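Local atomic coordinates of phenylalanine--tRNA ligase beta subunit (PDB entry 2CXI), a protein that forms, with the alpha subunit, the tetrameric enzyme that attaches phenylalanine to tRNA(Phe) using ATP, this fragment being the N-terminal part of the beta subunit. Residues R56-S61 with A327-I332; A66-W71 with K309-V314; A246-V251 with P276-K281. One frame throughout, in Å; residues are numbered along the deposited sequence.

Contact 1 (R56-S61 with A327-I332); sequences RPDLWS and AFRDDI
Arg-56 and Arg-329 lay their guanidinium groups one on the other in an arginine-arginine stack, which joins the loop before helix 62-72 to the B5-domain loop that precedes helix 335-346. The centres are 4.0 Å apart and the planes only 16° from parallel, with Arg-56 NH1 3.4 Å from Arg-329 CZ. The pairing is consistent with each guanidinium being partly neutralised by its own carboxylate two residues on: Arg-56 grips Asp-58 side-on through NE and NH2, and Arg-329 holds Asp-331 in the same way, with Asp-341 adding a further salt bridge to its NH2. Each chain bends at chi3, near 70° in Arg-56, which turns the NE edge back to its partner and leaves the flat face for stacking. On its other face Arg-329 is covered by Ile-332 CD1.

Packing is also close at Phe-328, where Asp-58 CB comes within 3.4 Å of the ring atom CD2; Arg-67 adds a cation-pi contact to the same ring. The Asp-331 side is looser and partly open to solvent. Its OD2 merely brushes the aliphatic Arg-56 CD at 3.7 Å, and this aspartate is predicted to share in a magnesium site with the alpha subunit. No direct hydrogen bond crosses between the loops; instead a water bridges them, lying 2.7 Å from Phe-328 O and accepting from Asp-58 N at 3.1 Å.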
loop_
_atom_site.group_PDB
_atom_site.type_symbol
_atom_site.label_atom_id
_atom_site.label_comp_id
_atom_site.label_asym_id
_atom_site.label_seq_id
_atom_site.Cartn_x
_atom_site.Cartn_y
_atom_site.Cartn_z
ATOM N N ARG A 56 25.794 -7.177 -33.399
ATOM C CA ARG A 56 26.005 -7.795 -32.093
ATOM C C ARG A 56 26.452 -6.762 -31.022
ATOM O O ARG A 56 27.642 -6.689 -30.679
ATOM C CB ARG A 56 26.966 -9.003 -32.216
ATOM C CG ARG A 56 26.227 -10.329 -32.560
ATOM C CD ARG A 56 27.041 -11.575 -32.461
ATOM N NE ARG A 56 27.336 -11.887 -31.077
ATOM C CZ ARG A 56 27.845 -13.033 -30.658
ATOM N NH1 ARG A 56 28.135 -14.004 -31.539
ATOM N NH2 ARG A 56 28.077 -13.218 -29.351
ATOM N N PRO A 57 25.493 -5.982 -30.499
ATOM C CA PRO A 57 25.766 -5.046 -29.393
ATOM C C PRO A 57 26.407 -5.740 -28.162
ATOM O O PRO A 57 27.119 -5.097 -27.414
ATOM C CB PRO A 57 24.377 -4.461 -29.028
ATOM C CG PRO A 57 23.479 -4.789 -30.192
ATOM C CD PRO A 57 24.084 -5.915 -30.968
ATOM N N ASP A 58 26.168 -7.035 -27.991
ATOM C CA ASP A 58 26.730 -7.780 -26.877
ATOM C C ASP A 58 28.255 -7.729 -26.918
ATOM O O ASP A 58 28.887 -7.857 -25.884
ATOM C CB ASP A 58 26.208 -9.225 -26.795
ATOM C CG ASP A 58 26.756 -10.142 -27.873
ATOM O OD1 ASP A 58 27.685 -10.936 -27.603
ATOM O OD2 ASP A 58 26.315 -10.173 -29.024
ATOM N N LEU A 59 28.823 -7.484 -28.121
ATOM C CA LEU A 59 30.257 -7.534 -28.320
ATOM C C LEU A 59 30.899 -6.188 -28.198
ATOM O O LEU A 59 32.094 -6.075 -28.497
ATOM C CB LEU A 59 30.597 -8.138 -29.706
ATOM C CG LEU A 59 30.865 -9.641 -29.845
ATOM C CD1 LEU A 59 30.432 -10.446 -28.652
ATOM C CD2 LEU A 59 30.361 -10.304 -31.149
ATOM N N TRP A 60 30.159 -5.171 -27.763
ATOM C CA TRP A 60 30.691 -3.801 -27.769
ATOM C C TRP A 60 31.120 -3.261 -26.435
ATOM O O TRP A 60 31.019 -2.040 -26.199
ATOM C CB TRP A 60 29.700 -2.810 -28.397
ATOM C CG TRP A 60 29.275 -3.136 -29.750
ATOM C CD1 TRP A 60 29.860 -4.018 -30.630
ATOM C CD2 TRP A 60 28.142 -2.595 -30.418
ATOM N NE1 TRP A 60 29.140 -4.060 -31.796
ATOM C CE2 TRP A 60 28.078 -3.195 -31.688
ATOM C CE3 TRP A 60 27.148 -1.654 -30.059
ATOM C CZ2 TRP A 60 27.072 -2.895 -32.610
ATOM C CZ3 TRP A 60 26.149 -1.372 -30.975
ATOM C CH2 TRP A 60 26.129 -1.988 -32.239
ATOM N N SER A 61 31.580 -4.137 -25.535
ATOM C CA SER A 61 32.154 -3.678 -24.288
ATOM C C SER A 61 33.139 -4.707 -23.775
ATOM O O SER A 61 33.157 -5.857 -24.256
ATOM C CB SER A 61 31.044 -3.459 -23.222
ATOM O OG SER A 61 30.532 -4.721 -22.811
ATOM N N ALA A 327 19.831 -14.833 -24.847
ATOM C CA ALA A 327 18.791 -13.833 -25.168
ATOM C C ALA A 327 19.389 -12.461 -25.484
ATOM O O ALA A 327 18.658 -11.567 -25.924
ATOM C CB ALA A 327 17.803 -13.695 -23.982
ATOM N N PHE A 328 20.694 -12.283 -25.238
ATOM C CA PHE A 328 21.404 -11.023 -25.626
ATOM C C PHE A 328 21.763 -10.939 -27.146
ATOM O O PHE A 328 22.297 -9.922 -27.609
ATOM C CB PHE A 328 22.613 -10.719 -24.698
ATOM C CG PHE A 328 23.722 -11.769 -24.715
ATOM C CD1 PHE A 328 24.023 -12.470 -23.557
ATOM C CD2 PHE A 328 24.493 -12.013 -25.864
ATOM C CE1 PHE A 328 25.029 -13.435 -23.533
ATOM C CE2 PHE A 328 25.529 -12.953 -25.855
ATOM C CZ PHE A 328 25.798 -13.683 -24.689
ATOM N N ARG A 329 21.450 -12.011 -27.900
ATOM C CA ARG A 329 21.632 -12.039 -29.361
ATOM C C ARG A 329 20.289 -11.968 -30.073
ATOM O O ARG A 329 19.308 -12.587 -29.639
ATOM C CB ARG A 329 22.331 -13.329 -29.817
ATOM C CG ARG A 329 23.803 -13.503 -29.404
ATOM C CD ARG A 329 24.423 -14.700 -30.055
ATOM N NE ARG A 329 24.511 -14.620 -31.528
ATOM C CZ ARG A 329 25.197 -15.516 -32.252
ATOM N NH1 ARG A 329 25.798 -16.543 -31.629
ATOM N NH2 ARG A 329 25.271 -15.412 -33.573
ATOM N N ASP A 330 20.230 -11.199 -31.148
ATOM C CA ASP A 330 19.062 -11.228 -32.003
ATOM C C ASP A 330 19.462 -11.214 -33.488
ATOM O O ASP A 330 18.642 -10.897 -34.353
ATOM C CB ASP A 330 18.039 -10.116 -31.634
ATOM C CG ASP A 330 18.423 -8.732 -32.181
ATOM O OD1 ASP A 330 19.593 -8.557 -32.652
ATOM O OD2 ASP A 330 17.613 -7.758 -32.171
ATOM N N ASP A 331 20.710 -11.588 -33.776
ATOM C CA ASP A 331 21.225 -11.604 -35.133
ATOM C C ASP A 331 20.968 -12.905 -35.892
ATOM O O ASP A 331 21.161 -12.943 -37.104
ATOM C CB ASP A 331 22.745 -11.362 -35.150
ATOM C CG ASP A 331 23.510 -12.391 -34.340
ATOM O OD1 ASP A 331 23.105 -12.668 -33.172
ATOM O OD2 ASP A 331 24.532 -12.979 -34.787
ATOM N N ILE A 332 20.565 -13.966 -35.203
ATOM C CA ILE A 332 20.343 -15.258 -35.848
ATOM C C ILE A 332 18.972 -15.271 -36.517
ATOM O O ILE A 332 17.961 -15.005 -35.858
ATOM C CB ILE A 332 20.478 -16.397 -34.836
ATOM C CG1 ILE A 332 21.928 -16.501 -34.345
ATOM C CG2 ILE A 332 20.051 -17.727 -35.459
ATOM C CD1 ILE A 332 22.067 -17.332 -33.104
HETATM O O HOH W 1 23.928 -8.705 -29.400
#

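Contact 2 (A66-W71 with K309-V314); sequences ARQIKW and KMMYEV
Met-311, present as selenomethionine, and Trp-71 carry this contact between helix 62-72 and the turn that leads into strand 313-317 of the B5 domain. The methionine chain crosses the indole at about a right angle and runs over one face of it. Met-311 CG stands 3.5 Å from the centroid of the five-membered ring of Trp-71, 7° off the normal, a nearly vertical CH-pi contact. Farther along the chain, Met-311 SE lies 4.5 Å from the centroid of the six-membered ring of Trp-71, so a Met-aromatic contact continues the first one across both rings.

The backbone sets the starting direction. Met-311 has a positive phi of 79° and is the C-prime residue of the Schellman motif that closes the preceding helix; its CG then points anti to its own carbonyl carbon, and the chain stays extended through chi2 before bending at the selenium. Beside it, Arg-67 CG approaches SE at 4.1 Å.

Lys-309 contributes in another way. Its backbone oxygen meets the edge of the indole, near the ring plane, with Trp-71 CB 3.3 Å from Lys-309 O, while the lysine side chain starts out away from the helix. The indole nitrogen has its partner elsewhere, donating to Gly-78 O, which should help fix the rotation of the ring. No hydrogen bond links the two segments directly. The selenium stands where natural methionine has sulfur, and the contact probably rests mainly on dispersion and weak electrostatic attraction between that atom, the slightly polarised CH groups beside it and the indole face.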
loop_
_atom_site.group_PDB
_atom_site.type_symbol
_atom_site.label_atom_id
_atom_site.label_comp_id
_atom_site.label_asym_id
_atom_site.label_seq_id
_atom_site.Cartn_x
_atom_site.Cartn_y
_atom_site.Cartn_z
ATOM N N ALA A 66 35.367 -10.151 -23.076
ATOM C CA ALA A 66 35.911 -11.111 -22.127
ATOM C C ALA A 66 35.083 -12.378 -22.168
ATOM O O ALA A 66 35.605 -13.475 -22.086
ATOM C CB ALA A 66 35.892 -10.514 -20.725
ATOM N N ARG A 67 33.773 -12.221 -22.290
ATOM C CA ARG A 67 32.886 -13.390 -22.306
ATOM C C ARG A 67 33.233 -14.247 -23.531
ATOM O O ARG A 67 33.488 -15.435 -23.397
ATOM C CB ARG A 67 31.414 -12.915 -22.328
ATOM C CG ARG A 67 30.323 -14.009 -22.129
ATOM C CD ARG A 67 28.976 -13.331 -21.824
ATOM N NE ARG A 67 28.654 -12.398 -22.897
ATOM C CZ ARG A 67 27.977 -11.260 -22.768
ATOM N NH1 ARG A 67 27.489 -10.856 -21.583
ATOM N NH2 ARG A 67 27.774 -10.529 -23.858
ATOM N N GLN A 68 33.309 -13.636 -24.712
ATOM C CA GLN A 68 33.694 -14.377 -25.901
ATOM C C GLN A 68 35.012 -15.082 -25.765
ATOM O O GLN A 68 35.136 -16.257 -26.141
ATOM C CB GLN A 68 33.848 -13.472 -27.106
ATOM C CG GLN A 68 33.008 -13.931 -28.182
ATOM C CD GLN A 68 31.747 -13.243 -27.940
ATOM O OE1 GLN A 68 30.655 -13.775 -28.161
ATOM N NE2 GLN A 68 31.880 -12.022 -27.410
ATOM N N ILE A 69 36.005 -14.349 -25.286
ATOM C CA ILE A 69 37.334 -14.939 -25.086
ATOM C C ILE A 69 37.291 -16.118 -24.110
ATOM O O ILE A 69 37.973 -17.121 -24.327
ATOM C CB ILE A 69 38.345 -13.846 -24.698
ATOM C CG1 ILE A 69 38.529 -12.900 -25.885
ATOM C CG2 ILE A 69 39.724 -14.448 -24.263
ATOM C CD1 ILE A 69 39.248 -11.569 -25.489
ATOM N N LYS A 70 36.532 -15.994 -23.021
ATOM C CA LYS A 70 36.432 -17.112 -22.063
ATOM C C LYS A 70 35.910 -18.377 -22.765
ATOM O O LYS A 70 36.414 -19.485 -22.523
ATOM C CB LYS A 70 35.534 -16.763 -20.848
ATOM C CG LYS A 70 36.268 -15.889 -19.780
ATOM C CD LYS A 70 35.473 -15.751 -18.490
ATOM C CE LYS A 70 34.258 -14.865 -18.684
ATOM N NZ LYS A 70 33.732 -14.479 -17.296
ATOM N N TRP A 71 34.892 -18.220 -23.613
ATOM C CA TRP A 71 34.355 -19.342 -24.391
ATOM C C TRP A 71 35.355 -19.852 -25.440
ATOM O O TRP A 71 35.566 -21.076 -25.588
ATOM C CB TRP A 71 33.006 -18.943 -25.038
ATOM C CG TRP A 71 31.822 -19.460 -24.274
ATOM C CD1 TRP A 71 31.054 -20.522 -24.605
ATOM C CD2 TRP A 71 31.270 -18.925 -23.052
ATOM N NE1 TRP A 71 30.047 -20.693 -23.667
ATOM C CE2 TRP A 71 30.158 -19.717 -22.710
ATOM C CE3 TRP A 71 31.610 -17.844 -22.210
ATOM C CZ2 TRP A 71 29.391 -19.490 -21.545
ATOM C CZ3 TRP A 71 30.837 -17.603 -21.059
ATOM C CH2 TRP A 71 29.742 -18.426 -20.742
ATOM N N LYS A 309 31.498 -23.642 -28.075
ATOM C CA LYS A 309 32.426 -22.511 -27.960
ATOM C C LYS A 309 31.813 -21.180 -28.387
ATOM O O LYS A 309 32.357 -20.153 -28.075
ATOM C CB LYS A 309 33.693 -22.737 -28.815
ATOM C CG LYS A 309 34.625 -23.817 -28.306
ATOM C CD LYS A 309 35.744 -24.094 -29.315
ATOM C CE LYS A 309 36.572 -25.310 -28.855
ATOM N NZ LYS A 309 37.840 -25.430 -29.655
HETATM N N MSE A 310 30.706 -21.224 -29.129
HETATM C CA MSE A 310 30.006 -20.029 -29.641
HETATM C C MSE A 310 28.778 -19.714 -28.783
HETATM O O MSE A 310 27.942 -18.880 -29.134
HETATM C CB MSE A 310 29.635 -20.216 -31.108
HETATM C CG MSE A 310 30.853 -20.479 -31.985
HETATM SE SE MSE A 310 32.136 -18.915 -31.831
HETATM C CE MSE A 310 31.083 -17.486 -32.755
HETATM N N MSE A 311 28.720 -20.382 -27.639
HETATM C CA MSE A 311 27.738 -20.124 -26.577
HETATM C C MSE A 311 26.373 -20.735 -26.858
HETATM O O MSE A 311 25.359 -20.285 -26.292
HETATM C CB MSE A 311 27.615 -18.628 -26.243
HETATM C CG MSE A 311 28.957 -17.995 -25.842
HETATM SE SE MSE A 311 28.776 -16.160 -25.257
HETATM C CE MSE A 311 28.144 -15.451 -26.759
ATOM N N TYR A 312 26.342 -21.796 -27.673
ATOM C CA TYR A 312 25.075 -22.493 -27.914
ATOM C C TYR A 312 24.915 -23.695 -27.000
ATOM O O TYR A 312 25.876 -24.394 -26.705
ATOM C CB TYR A 312 24.920 -23.029 -29.353
ATOM C CG TYR A 312 24.822 -22.017 -30.461
ATOM C CD1 TYR A 312 23.571 -21.641 -30.998
ATOM C CD2 TYR A 312 25.983 -21.499 -31.037
ATOM C CE1 TYR A 312 23.492 -20.725 -32.053
ATOM C CE2 TYR A 312 25.903 -20.586 -32.094
ATOM C CZ TYR A 312 24.684 -20.226 -32.602
ATOM O OH TYR A 312 24.636 -19.333 -33.652
ATOM N N GLU A 313 23.670 -23.966 -26.616
ATOM C CA GLU A 313 23.322 -25.288 -26.146
ATOM C C GLU A 313 22.961 -26.108 -27.358
ATOM O O GLU A 313 22.305 -25.611 -28.268
ATOM C CB GLU A 313 22.155 -25.279 -25.149
ATOM C CG GLU A 313 21.728 -26.682 -24.740
ATOM C CD GLU A 313 20.497 -26.656 -23.866
ATOM O OE1 GLU A 313 20.636 -26.314 -22.680
ATOM O OE2 GLU A 313 19.406 -26.973 -24.380
ATOM N N VAL A 314 23.404 -27.358 -27.386
ATOM C CA VAL A 314 23.269 -28.193 -28.584
ATOM C C VAL A 314 22.775 -29.592 -28.167
ATOM O O VAL A 314 23.427 -30.260 -27.360
ATOM C CB VAL A 314 24.643 -28.386 -29.322
ATOM C CG1 VAL A 314 24.448 -29.235 -30.574
ATOM C CG2 VAL A 314 25.328 -27.043 -29.649
HETATM O O HOH W 2 29.017 -16.277 -29.888
#

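Contact 3 (A246-V251 with P276-K281); sequences ALNVMV and PDLTPK
The CA atoms of Asn-248 and Pro-276 come within 6.4 Å where the irregular segment 276-281 passes one side of helix 240-255. That helix belongs to the B3/4 region, and the segment connects strand 272-275 of the large mixed sheet to strand 281-286 of the B5 domain, so this is a linker lying against a helix. A cis peptide bond precedes Pro-276, whose ring is directed at the helix between two residues one turn apart. Leu-247 reaches it with one methyl, CD2 being 3.8 Å from Pro-276 CB; its CG stands anti to the backbone N, chi1 180°, which carries the branch out to the proline. Val-251 approaches the same ring less closely, with CG2 4.2 Å from Pro-276 CG. Ala-107 of strand 103-110 touches all three of these side chains and ties the cluster to the sheet.

Farther along the linker, Leu-278 slides past Asn-248 in the opposite direction. Its CD2 packs 3.8 Å from Asn-248 CB, while CD1 lies 4.2 Å from Val-251 CG2. The contacts that Leu-247, Val-251, Pro-276 and Leu-278 make with one another are apolar. Away from the helix, exposed Asp-277 forms an Asx turn in which OD1 accepts from Thr-279 N at 3.0 Å and, on its syn lone pair, from Thr-279 OG1 at 2.7 Å.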
loop_
_atom_site.group_PDB
_atom_site.type_symbol
_atom_site.label_atom_id
_atom_site.label_comp_id
_atom_site.label_asym_id
_atom_site.label_seq_id
_atom_site.Cartn_x
_atom_site.Cartn_y
_atom_site.Cartn_z
ATOM N N ALA A 246 18.465 -4.588 -26.137
ATOM C CA ALA A 246 19.391 -3.641 -25.526
ATOM C C ALA A 246 19.446 -3.834 -23.979
ATOM O O ALA A 246 20.524 -3.854 -23.340
ATOM C CB ALA A 246 18.942 -2.233 -25.867
ATOM N N LEU A 247 18.286 -4.034 -23.377
ATOM C CA LEU A 247 18.234 -4.274 -21.924
ATOM C C LEU A 247 18.986 -5.571 -21.575
ATOM O O LEU A 247 19.744 -5.633 -20.594
ATOM C CB LEU A 247 16.757 -4.425 -21.497
ATOM C CG LEU A 247 16.549 -4.687 -19.996
ATOM C CD1 LEU A 247 16.933 -3.367 -19.189
ATOM C CD2 LEU A 247 15.088 -5.136 -19.705
ATOM N N ASN A 248 18.767 -6.613 -22.382
ATOM C CA ASN A 248 19.418 -7.872 -22.194
ATOM C C ASN A 248 20.932 -7.742 -22.263
ATOM O O ASN A 248 21.637 -8.341 -21.453
ATOM C CB ASN A 248 18.916 -8.906 -23.197
ATOM C CG ASN A 248 17.408 -9.305 -22.960
ATOM O OD1 ASN A 248 16.780 -9.989 -23.798
ATOM N ND2 ASN A 248 16.885 -8.926 -21.832
ATOM N N VAL A 249 21.420 -7.001 -23.261
ATOM C CA VAL A 249 22.851 -6.729 -23.363
ATOM C C VAL A 249 23.368 -6.029 -22.064
ATOM O O VAL A 249 24.355 -6.459 -21.474
ATOM C CB VAL A 249 23.160 -5.919 -24.663
ATOM C CG1 VAL A 249 24.595 -5.337 -24.628
ATOM C CG2 VAL A 249 22.928 -6.812 -25.918
HETATM N N MSE A 250 22.688 -4.970 -21.628
HETATM C CA MSE A 250 23.085 -4.206 -20.415
HETATM C C MSE A 250 23.164 -5.096 -19.180
HETATM O O MSE A 250 24.152 -5.053 -18.446
HETATM C CB MSE A 250 22.111 -3.051 -20.105
HETATM C CG MSE A 250 22.103 -1.892 -21.097
HETATM SE SE MSE A 250 23.908 -0.959 -21.261
HETATM C CE MSE A 250 24.461 -0.930 -19.438
ATOM N N VAL A 251 22.096 -5.849 -18.900
ATOM C CA VAL A 251 22.079 -6.657 -17.669
ATOM C C VAL A 251 23.041 -7.858 -17.691
ATOM O O VAL A 251 23.567 -8.224 -16.653
ATOM C CB VAL A 251 20.624 -7.151 -17.280
ATOM C CG1 VAL A 251 19.642 -5.970 -17.211
ATOM C CG2 VAL A 251 20.094 -8.209 -18.260
ATOM N N PRO A 276 13.942 -8.041 -17.158
ATOM C CA PRO A 276 14.258 -8.642 -18.464
ATOM C C PRO A 276 13.764 -10.069 -18.565
ATOM O O PRO A 276 13.556 -10.761 -17.548
ATOM C CB PRO A 276 15.807 -8.654 -18.490
ATOM C CG PRO A 276 16.178 -8.877 -16.982
ATOM C CD PRO A 276 15.119 -8.041 -16.249
ATOM N N ASP A 277 13.578 -10.510 -19.788
ATOM C CA ASP A 277 13.295 -11.921 -20.047
ATOM C C ASP A 277 14.511 -12.527 -20.705
ATOM O O ASP A 277 14.768 -12.260 -21.877
ATOM C CB ASP A 277 12.111 -12.002 -20.991
ATOM C CG ASP A 277 11.719 -13.449 -21.347
ATOM O OD1 ASP A 277 12.389 -14.440 -20.945
ATOM O OD2 ASP A 277 10.731 -13.650 -22.061
ATOM N N LEU A 278 15.252 -13.359 -19.969
ATOM C CA LEU A 278 16.480 -13.922 -20.503
ATOM C C LEU A 278 16.321 -15.400 -20.881
ATOM O O LEU A 278 17.304 -16.126 -20.949
ATOM C CB LEU A 278 17.602 -13.736 -19.506
ATOM C CG LEU A 278 17.998 -12.270 -19.244
ATOM C CD1 LEU A 278 19.124 -12.299 -18.220
ATOM C CD2 LEU A 278 18.492 -11.530 -20.506
ATOM N N THR A 279 15.076 -15.831 -21.130
ATOM C CA THR A 279 14.824 -17.174 -21.655
ATOM C C THR A 279 15.668 -17.404 -22.931
ATOM O O THR A 279 15.584 -16.606 -23.878
ATOM C CB THR A 279 13.343 -17.272 -22.045
ATOM O OG1 THR A 279 12.545 -17.103 -20.879
ATOM C CG2 THR A 279 12.988 -18.673 -22.576
ATOM N N PRO A 280 16.456 -18.481 -22.976
ATOM C CA PRO A 280 17.295 -18.738 -24.152
ATOM C C PRO A 280 16.454 -18.740 -25.413
ATOM O O PRO A 280 15.277 -19.115 -25.373
ATOM C CB PRO A 280 17.954 -20.096 -23.841
ATOM C CG PRO A 280 17.890 -20.192 -22.343
ATOM C CD PRO A 280 16.629 -19.513 -21.941
ATOM N N LYS A 281 17.010 -18.239 -26.503
ATOM C CA LYS A 281 16.333 -18.340 -27.784
ATOM C C LYS A 281 16.654 -19.670 -28.487
ATOM O O LYS A 281 17.625 -20.360 -28.149
ATOM C CB LYS A 281 16.630 -17.151 -28.651
ATOM C CG LYS A 281 16.134 -15.831 -28.036
ATOM C CD LYS A 281 16.772 -14.670 -28.774
ATOM C CE LYS A 281 16.203 -13.331 -28.338
ATOM N NZ LYS A 281 16.461 -12.336 -29.428
#

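The three contacts are nested along the chain: contact 3 closes the innermost loop, contact 2 surrounds it and contact 1 surrounds both. Contacts 1 and 2 pair neighbouring N-terminal segments, the loop before helix 62-72 and that helix itself, with two parts of the B5 domain; their centres are 12 Å apart. Contact 3, centred 10 Å from contact 1 and 16 Å from contact 2, sets the B3/4 helix against the linker entering B5. A probable hydrogen bond from Lys-281 to Arg-329 O joins contacts 1 and 3. Contacts 1 and 2 illustrate how pieces distant in sequence meet; with contact 3, they show the B5 domain packing against both the N-terminal and the B3/4 regions.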